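Local coordinates for protein catechol O-methyltransferase (PDB 7CVW) that transfers a methyl group from S-adenosyl-L-methionine to either hydroxyl of catechol-like substrates, without regiospecificity, in a divalent-metal-dependent reaction that is most active with magnesium, at residues R84-A95 / Q110-I121. Numbering follows the deposited sequence.
Sequences RLITLEYDPKHA and QVQIRTGKAIDI. With SAH (S-adenosyl-L-homocysteine), chain E.
Thr-87 has OG1 anti to its backbone nitrogen (chi1 -175°), which leaves CG2 between N and the carbonyl carbon and lays this methyl alongside Ile-113, 3.7 Å from its CG1. The two residues pair in the parallel strands 84-89 and 111-115, joined through helix 92-104 in a beta-alpha-beta unit of the Rossmann-like methyltransferase sheet, where 111-115 is the outermost strand on its side. The same torsion leads Thr-87 OG1 to Glu-63 and Thr-66. Backbone bonds alternate between the strands, from Leu-85 N to Gln-110 O (2.8 Å) as far as Glu-89 N to Arg-114 O. Farther on, Gly-116 N still reaches Glu-89 O, but the bond is bent and comes from 50° out of the carbonyl plane.

On the face carrying Thr-87 and Ile-113, the start of helix 92-104 packs down: Ala-95 CB lies 3.9 Å from Ile-113 CG2, and the Pro-92 and Thr-115 side chains cross at about a right angle, with Thr-115 CG2 against Pro-92 CA and CG. On the other face, Leu-88 CD2 meets both Arg-114 CB and Ile-121 CG2, 3.6 Å from the latter, tying helix 118-128 to the sheet; the bent chain of Arg-114 carries NH2 to a salt bridge with Glu-128.

Residues from both segments hold S-adenosyl-L-homocysteine. Glu-89, bent at chi2 (55°), turns its carboxylate to the ribose, OE1 taking O3' and OE2 taking O2', while Asp-91 N binds OE2 and helps fix the group's rotation. His-94 ND1 also donates to O3'. Tyr-90 CB lies against the adenine, and its ring runs beside the extended Lys-117, whose CE is 3.5 Å from Tyr-90 CE1. Ala-118 N donates to N1 of the ligand's adenine, 2.9 Å away.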
ATOM      1  N   ARG A  84       6.555  21.064  -1.863  1.00 12.57           N
ATOM      2  CA  ARG A  84       6.486  21.285  -3.318  1.00 13.74           C
ATOM      3  C   ARG A  84       6.234  19.962  -4.023  1.00 12.27           C
ATOM      4  O   ARG A  84       6.746  18.915  -3.574  1.00 11.67           O
ATOM      5  CB  ARG A  84       7.789  21.916  -3.822  1.00 17.12           C
ATOM      6  CG  ARG A  84       8.065  23.314  -3.285  1.00 22.59           C
ATOM      7  CD  ARG A  84       7.076  24.350  -3.804  1.00 28.61           C
ATOM      8  NE  ARG A  84       7.332  25.683  -3.266  1.00 31.60           N
ATOM      9  CZ  ARG A  84       6.787  26.209  -2.164  1.00 34.78           C
ATOM     10  NH1 ARG A  84       5.914  25.537  -1.431  1.00 31.50           N
ATOM     11  NH2 ARG A  84       7.124  27.437  -1.802  1.00 37.51           N
ATOM     12  N   LEU A  85       5.457  20.018  -5.090  1.00 11.08           N
ATOM     13  CA  LEU A  85       5.306  18.884  -6.023  1.00 10.93           C
ATOM     14  C   LEU A  85       5.647  19.379  -7.429  1.00 10.18           C
ATOM     15  O   LEU A  85       5.080  20.370  -7.903  1.00 12.07           O
ATOM     16  CB  LEU A  85       3.886  18.334  -5.918  1.00 11.00           C
ATOM     17  CG  LEU A  85       3.626  17.015  -6.647  1.00 11.79           C
ATOM     18  CD1 LEU A  85       2.473  16.275  -5.999  1.00 12.03           C
ATOM     19  CD2 LEU A  85       3.355  17.244  -8.116  1.00 12.69           C
ATOM     20  N   ILE A  86       6.584  18.713  -8.068  1.00  9.76           N
ATOM     21  CA  ILE A  86       6.938  18.977  -9.489  1.00  9.78           C
ATOM     22  C   ILE A  86       6.313  17.859 -10.328  1.00  9.13           C
ATOM     23  O   ILE A  86       6.485  16.702  -9.985  1.00  8.64           O
ATOM     24  CB  ILE A  86       8.467  19.034  -9.647  1.00 10.61           C
ATOM     25  CG1 ILE A  86       9.068  20.152  -8.786  1.00 11.73           C
ATOM     26  CG2 ILE A  86       8.806  19.189 -11.110  1.00 11.12           C
ATOM     27  CD1 ILE A  86      10.585  20.176  -8.779  1.00 12.62           C
ATOM     28  N   THR A  87       5.528  18.199 -11.341  1.00  8.53           N
ATOM     29  CA  THR A  87       4.874  17.173 -12.197  1.00  8.62           C
ATOM     30  C   THR A  87       5.260  17.450 -13.639  1.00  8.59           C
ATOM     31  O   THR A  87       5.288  18.643 -14.032  1.00  9.07           O
ATOM     32  CB  THR A  87       3.371  17.132 -11.906  1.00  9.82           C
ATOM     33  OG1 THR A  87       2.768  16.056 -12.644  1.00 10.49           O
ATOM     34  CG2 THR A  87       2.686  18.440 -12.215  1.00 10.66           C
ATOM     35  N   LEU A  88       5.530  16.393 -14.398  1.00  8.65           N
ATOM     36  CA  LEU A  88       6.039  16.488 -15.785  1.00  8.80           C
ATOM     37  C   LEU A  88       4.945  16.024 -16.741  1.00  8.77           C
ATOM     38  O   LEU A  88       4.315  14.986 -16.496  1.00 10.26           O
ATOM     39  CB  LEU A  88       7.287  15.633 -15.944  1.00  9.28           C
ATOM     40  CG  LEU A  88       8.382  15.832 -14.903  1.00 10.51           C
ATOM     41  CD1 LEU A  88       9.658  15.082 -15.280  1.00 10.65           C
ATOM     42  CD2 LEU A  88       8.640  17.282 -14.586  1.00 11.08           C
ATOM     43  N   GLU A  89       4.645  16.840 -17.747  1.00  8.13           N
ATOM     44  CA  GLU A  89       3.574  16.539 -18.710  1.00  8.29           C
ATOM     45  C   GLU A  89       4.017  16.964 -20.103  1.00  8.84           C
ATOM     46  O   GLU A  89       4.250  18.162 -20.312  1.00  9.07           O
ATOM     47  CB  GLU A  89       2.303  17.276 -18.286  1.00  8.32           C
ATOM     48  CG  GLU A  89       1.186  17.142 -19.307  1.00  8.54           C
ATOM     49  CD  GLU A  89       0.839  15.695 -19.643  1.00  8.62           C
ATOM     50  OE1 GLU A  89       0.573  14.886 -18.709  1.00  9.24           O
ATOM     51  OE2 GLU A  89       0.850  15.354 -20.842  1.00  9.12           O
ATOM     52  N   TYR A  90       4.050  16.020 -21.042  1.00 10.13           N
ATOM     53  CA  TYR A  90       4.531  16.242 -22.437  1.00 11.63           C
ATOM     54  C   TYR A  90       3.518  17.045 -23.257  1.00 11.01           C
ATOM     55  O   TYR A  90       3.961  17.829 -24.136  1.00 10.41           O
ATOM     56  CB  TYR A  90       4.824  14.875 -23.076  1.00 15.13           C
ATOM     57  CG  TYR A  90       4.976  14.775 -24.572  1.00 18.86           C
ATOM     58  CD1 TYR A  90       5.863  15.596 -25.253  1.00 23.09           C
ATOM     59  CD2 TYR A  90       4.331  13.781 -25.288  1.00 23.64           C
ATOM     60  CE1 TYR A  90       6.062  15.466 -26.617  1.00 25.84           C
ATOM     61  CE2 TYR A  90       4.500  13.649 -26.650  1.00 24.79           C
ATOM     62  CZ  TYR A  90       5.367  14.496 -27.320  1.00 27.16           C
ATOM     63  OH  TYR A  90       5.555  14.359 -28.669  1.00 30.11           O
ATOM     64  N   ASP A  91       2.220  16.826 -23.043  1.00 10.13           N
ATOM     65  CA  ASP A  91       1.162  17.402 -23.905  1.00  9.91           C
ATOM     66  C   ASP A  91       0.818  18.798 -23.378  1.00 10.03           C
ATOM     67  O   ASP A  91       0.299  18.923 -22.272  1.00  9.03           O
ATOM     68  CB  ASP A  91      -0.025  16.457 -23.985  1.00 11.21           C
ATOM     69  CG  ASP A  91      -1.070  16.928 -24.963  1.00 12.40           C
ATOM     70  OD1 ASP A  91      -1.330  18.121 -25.009  1.00 13.62           O
ATOM     71  OD2 ASP A  91      -1.586  16.087 -25.689  1.00 14.73           O
ATOM     72  N   PRO A  92       1.104  19.893 -24.131  1.00  9.62           N
ATOM     73  CA  PRO A  92       0.847  21.252 -23.649  1.00  9.75           C
ATOM     74  C   PRO A  92      -0.624  21.524 -23.307  1.00  9.15           C
ATOM     75  O   PRO A  92      -0.890  22.320 -22.408  1.00  9.54           O
ATOM     76  CB  PRO A  92       1.315  22.133 -24.816  1.00 10.34           C
ATOM     77  CG  PRO A  92       2.350  21.280 -25.502  1.00 10.90           C
ATOM     78  CD  PRO A  92       1.760  19.894 -25.452  1.00 10.30           C
ATOM     79  N   LYS A  93      -1.540  20.854 -24.020  1.00  9.25           N
ATOM     80  CA  LYS A  93      -2.992  20.966 -23.759  1.00 10.27           C
ATOM     81  C   LYS A  93      -3.307  20.343 -22.398  1.00  9.72           C
ATOM     82  O   LYS A  93      -4.013  20.962 -21.562  1.00  9.95           O
ATOM     83  CB  LYS A  93      -3.790  20.276 -24.863  1.00 11.56           C
ATOM     84  CG  LYS A  93      -5.295  20.331 -24.683  1.00 13.74           C
ATOM     85  CD  LYS A  93      -6.052  19.421 -25.604  1.00 15.65           C
ATOM     86  CE  LYS A  93      -6.046  17.973 -25.169  1.00 16.20           C
ATOM     87  NZ  LYS A  93      -6.929  17.167 -26.038  1.00 17.01           N
ATOM     88  N   HIS A  94      -2.793  19.135 -22.138  1.00  8.96           N
ATOM     89  CA  HIS A  94      -2.960  18.481 -20.822  1.00  9.17           C
ATOM     90  C   HIS A  94      -2.396  19.376 -19.726  1.00  9.58           C
ATOM     91  O   HIS A  94      -3.061  19.583 -18.724  1.00  9.17           O
ATOM     92  CB  HIS A  94      -2.246  17.134 -20.800  1.00  8.94           C
ATOM     93  CG  HIS A  94      -2.854  16.126 -21.702  1.00  8.86           C
ATOM     94  ND1 HIS A  94      -2.591  14.776 -21.555  1.00  9.51           N
ATOM     95  CD2 HIS A  94      -3.710  16.240 -22.741  1.00  9.08           C
ATOM     96  CE1 HIS A  94      -3.273  14.106 -22.467  1.00  9.18           C
ATOM     97  NE2 HIS A  94      -3.971  14.986 -23.224  1.00  9.19           N
ATOM     98  N   ALA A  95      -1.216  19.940 -19.948  1.00  9.08           N
ATOM     99  CA  ALA A  95      -0.547  20.762 -18.918  1.00  9.34           C
ATOM    100  C   ALA A  95      -1.411  21.989 -18.624  1.00  9.35           C
ATOM    101  O   ALA A  95      -1.488  22.395 -17.452  1.00  9.95           O
ATOM    102  CB  ALA A  95       0.840  21.122 -19.385  1.00 10.01           C
ATOM    103  N   GLN A 110       2.245  25.555  -4.647  1.00 15.47           N
ATOM    104  CA  GLN A 110       2.956  24.328  -4.199  1.00 14.48           C
ATOM    105  C   GLN A 110       3.216  23.356  -5.355  1.00 13.05           C
ATOM    106  O   GLN A 110       3.993  22.412  -5.158  1.00 13.64           O
ATOM    107  CB  GLN A 110       2.155  23.634  -3.110  1.00 16.26           C
ATOM    108  CG  GLN A 110       2.146  24.420  -1.800  1.00 18.12           C
ATOM    109  CD  GLN A 110       1.027  23.907  -0.938  1.00 22.07           C
ATOM    110  OE1 GLN A 110      -0.145  24.204  -1.180  1.00 23.51           O
ATOM    111  NE2 GLN A 110       1.383  23.116   0.063  1.00 25.22           N
ATOM    112  N   VAL A 111       2.572  23.531  -6.492  1.00 11.22           N
ATOM    113  CA  VAL A 111       2.698  22.551  -7.599  1.00 11.14           C
ATOM    114  C   VAL A 111       3.331  23.279  -8.766  1.00 12.60           C
ATOM    115  O   VAL A 111       2.791  24.299  -9.168  1.00 13.83           O
ATOM    116  CB  VAL A 111       1.345  21.923  -7.961  1.00 10.38           C
ATOM    117  CG1 VAL A 111       1.458  21.034  -9.197  1.00 10.30           C
ATOM    118  CG2 VAL A 111       0.781  21.158  -6.764  1.00 10.30           C
ATOM    119  N   GLN A 112       4.386  22.704  -9.330  1.00 12.31           N
ATOM    120  CA  GLN A 112       5.026  23.208 -10.552  1.00 12.94           C
ATOM    121  C   GLN A 112       4.795  22.182 -11.662  1.00 11.51           C
ATOM    122  O   GLN A 112       5.252  21.032 -11.520  1.00 11.55           O
ATOM    123  CB  GLN A 112       6.512  23.448 -10.356  1.00 14.74           C
ATOM    124  CG  GLN A 112       7.135  24.005 -11.625  1.00 18.63           C
ATOM    125  CD  GLN A 112       8.618  24.226 -11.493  1.00 21.47           C
ATOM    126  OE1 GLN A 112       9.380  23.323 -11.148  1.00 23.07           O
ATOM    127  NE2 GLN A 112       9.034  25.444 -11.806  1.00 25.59           N
ATOM    128  N   ILE A 113       4.108  22.587 -12.719  1.00 10.36           N
ATOM    129  CA  ILE A 113       3.904  21.736 -13.914  1.00 10.58           C
ATOM    130  C   ILE A 113       5.000  22.090 -14.902  1.00 11.25           C
ATOM    131  O   ILE A 113       5.096  23.258 -15.253  1.00 11.75           O
ATOM    132  CB  ILE A 113       2.522  21.913 -14.549  1.00 11.23           C
ATOM    133  CG1 ILE A 113       1.420  21.631 -13.530  1.00 11.24           C
ATOM    134  CG2 ILE A 113       2.410  21.037 -15.786  1.00 11.89           C
ATOM    135  CD1 ILE A 113       0.053  22.090 -13.957  1.00 11.51           C
ATOM    136  N   ARG A 114       5.783  21.105 -15.335  1.00 10.98           N
ATOM    137  CA  ARG A 114       6.834  21.336 -16.347  1.00 12.42           C
ATOM    138  C   ARG A 114       6.390  20.658 -17.633  1.00 11.01           C
ATOM    139  O   ARG A 114       6.119  19.425 -17.599  1.00 11.60           O
ATOM    140  CB  ARG A 114       8.159  20.776 -15.859  1.00 13.68           C
ATOM    141  CG  ARG A 114       8.757  21.555 -14.706  1.00 16.87           C
ATOM    142  CD  ARG A 114      10.207  21.627 -15.051  1.00 21.51           C
ATOM    143  NE  ARG A 114      10.901  21.922 -13.862  1.00 25.01           N
ATOM    144  CZ  ARG A 114      12.205  21.917 -13.746  1.00 21.59           C
ATOM    145  NH1 ARG A 114      13.011  21.631 -14.760  1.00 21.49           N
ATOM    146  NH2 ARG A 114      12.676  22.218 -12.566  1.00 23.62           N
ATOM    147  N   THR A 115       6.256  21.423 -18.715  1.00 10.67           N
ATOM    148  CA  THR A 115       5.653  20.948 -19.983  1.00 10.47           C
ATOM    149  C   THR A 115       6.767  20.478 -20.922  1.00  9.99           C
ATOM    150  O   THR A 115       7.388  21.286 -21.597  1.00 10.52           O
ATOM    151  CB  THR A 115       4.788  22.024 -20.640  1.00 11.03           C
ATOM    152  OG1 THR A 115       3.850  22.500 -19.659  1.00 12.29           O
ATOM    153  CG2 THR A 115       4.092  21.490 -21.875  1.00 11.04           C
ATOM    154  N   GLY A 116       6.961  19.175 -21.010  1.00 10.07           N
ATOM    155  CA  GLY A 116       7.911  18.572 -21.947  1.00  9.48           C
ATOM    156  C   GLY A 116       8.063  17.103 -21.673  1.00  9.39           C
ATOM    157  O   GLY A 116       7.349  16.604 -20.796  1.00  9.62           O
ATOM    158  N   LYS A 117       8.923  16.438 -22.437  1.00  9.59           N
ATOM    159  CA  LYS A 117       9.153  14.983 -22.263  1.00 10.12           C
ATOM    160  C   LYS A 117       9.870  14.731 -20.940  1.00  9.48           C
ATOM    161  O   LYS A 117      10.917  15.374 -20.633  1.00  9.13           O
ATOM    162  CB  LYS A 117       9.938  14.411 -23.440  1.00 11.40           C
ATOM    163  CG  LYS A 117       9.169  14.406 -24.743  1.00 13.91           C
ATOM    164  CD  LYS A 117       9.850  13.652 -25.830  1.00 16.96           C
ATOM    165  CE  LYS A 117       8.949  13.532 -27.042  1.00 19.52           C
ATOM    166  NZ  LYS A 117       9.526  12.625 -28.060  1.00 21.80           N
ATOM    167  N   ALA A 118       9.409  13.748 -20.175  1.00  9.19           N
ATOM    168  CA  ALA A 118      10.084  13.405 -18.912  1.00  9.22           C
ATOM    169  C   ALA A 118      11.548  13.040 -19.177  1.00  9.77           C
ATOM    170  O   ALA A 118      12.374  13.390 -18.340  1.00 10.28           O
ATOM    171  CB  ALA A 118       9.349  12.294 -18.219  1.00  9.93           C
ATOM    172  N   ILE A 119      11.883  12.372 -20.282  1.00  9.58           N
ATOM    173  CA  ILE A 119      13.298  11.934 -20.490  1.00 10.83           C
ATOM    174  C   ILE A 119      14.188  13.167 -20.741  1.00 11.09           C
ATOM    175  O   ILE A 119      15.390  13.074 -20.520  1.00 12.13           O
ATOM    176  CB  ILE A 119      13.393  10.861 -21.594  1.00 11.10           C
ATOM    177  CG1 ILE A 119      14.606   9.951 -21.367  1.00 11.97           C
ATOM    178  CG2 ILE A 119      13.401  11.487 -22.968  1.00 11.39           C
ATOM    179  CD1 ILE A 119      14.441   9.015 -20.221  1.00 12.61           C
ATOM    180  N   ASP A 120      13.623  14.294 -21.175  1.00 11.18           N
ATOM    181  CA  ASP A 120      14.360  15.565 -21.381  1.00 11.82           C
ATOM    182  C   ASP A 120      14.427  16.319 -20.045  1.00 11.86           C
ATOM    183  O   ASP A 120      15.451  16.971 -19.760  1.00 12.30           O
ATOM    184  CB  ASP A 120      13.690  16.434 -22.449  1.00 13.68           C
ATOM    185  CG  ASP A 120      13.747  15.897 -23.875  1.00 15.53           C
ATOM    186  OD1 ASP A 120      14.685  15.143 -24.168  1.00 18.93           O
ATOM    187  OD2 ASP A 120      12.851  16.244 -24.682  1.00 16.96           O
ATOM    188  N   ILE A 121      13.358  16.288 -19.258  1.00  9.90           N
ATOM    189  CA  ILE A 121      13.281  17.112 -18.016  1.00  9.89           C
ATOM    190  C   ILE A 121      14.015  16.445 -16.846  1.00  9.79           C
ATOM    191  O   ILE A 121      14.571  17.159 -16.001  1.00 10.28           O
ATOM    192  CB  ILE A 121      11.822  17.495 -17.704  1.00 10.18           C
ATOM    193  CG1 ILE A 121      11.259  18.400 -18.803  1.00 10.88           C
ATOM    194  CG2 ILE A 121      11.721  18.158 -16.331  1.00 10.36           C
ATOM    195  CD1 ILE A 121       9.742  18.524 -18.743  1.00 11.32           C
TER
HETATM  196  N   SAH E 303      -1.117  10.520 -13.115  1.00 20.00           N
HETATM  197  CA  SAH E 303      -2.314  10.961 -13.857  1.00 20.00           C
HETATM  198  CB  SAH E 303      -2.462  10.174 -15.168  1.00 20.00           C
HETATM  199  CG  SAH E 303      -1.306  10.306 -16.103  1.00 20.00           C
HETATM  200  SD  SAH E 303      -1.901   9.659 -17.718  1.00 20.00           S
HETATM  201  C   SAH E 303      -3.513  10.728 -12.936  1.00 20.00           C
HETATM  202  O   SAH E 303      -4.292  11.602 -12.808  1.00 20.00           O
HETATM  203  OXT SAH E 303      -3.572   9.659 -12.432  1.00 20.00           O
HETATM  204  C5' SAH E 303      -0.345   9.683 -18.663  1.00 20.00           C
HETATM  205  C4' SAH E 303       0.105  11.088 -18.955  1.00 20.00           C
HETATM  206  O4' SAH E 303       1.465  10.997 -19.394  1.00 20.00           O
HETATM  207  C3' SAH E 303      -0.645  11.831 -20.084  1.00 20.00           C
HETATM  208  O3' SAH E 303      -1.113  13.103 -19.679  1.00 20.00           O
HETATM  209  C2' SAH E 303       0.398  11.961 -21.196  1.00 20.00           C
HETATM  210  O2' SAH E 303       0.248  13.108 -21.988  1.00 20.00           O
HETATM  211  C1' SAH E 303       1.670  11.976 -20.370  1.00 20.00           C
HETATM  212  N9  SAH E 303       2.875  11.662 -21.103  1.00 20.00           N
HETATM  213  C8  SAH E 303       3.004  10.881 -22.213  1.00 20.00           C
HETATM  214  N7  SAH E 303       4.228  10.826 -22.660  1.00 20.00           N
HETATM  215  C5  SAH E 303       4.953  11.619 -21.795  1.00 20.00           C
HETATM  216  C6  SAH E 303       6.318  11.962 -21.723  1.00 20.00           C
HETATM  217  N6  SAH E 303       7.220  11.555 -22.592  1.00 20.00           N
HETATM  218  N1  SAH E 303       6.697  12.780 -20.739  1.00 20.00           N
HETATM  219  C2  SAH E 303       5.777  13.202 -19.872  1.00 20.00           C
HETATM  220  N3  SAH E 303       4.478  12.962 -19.852  1.00 20.00           N
HETATM  221  C4  SAH E 303       4.123  12.136 -20.829  1.00 20.00           C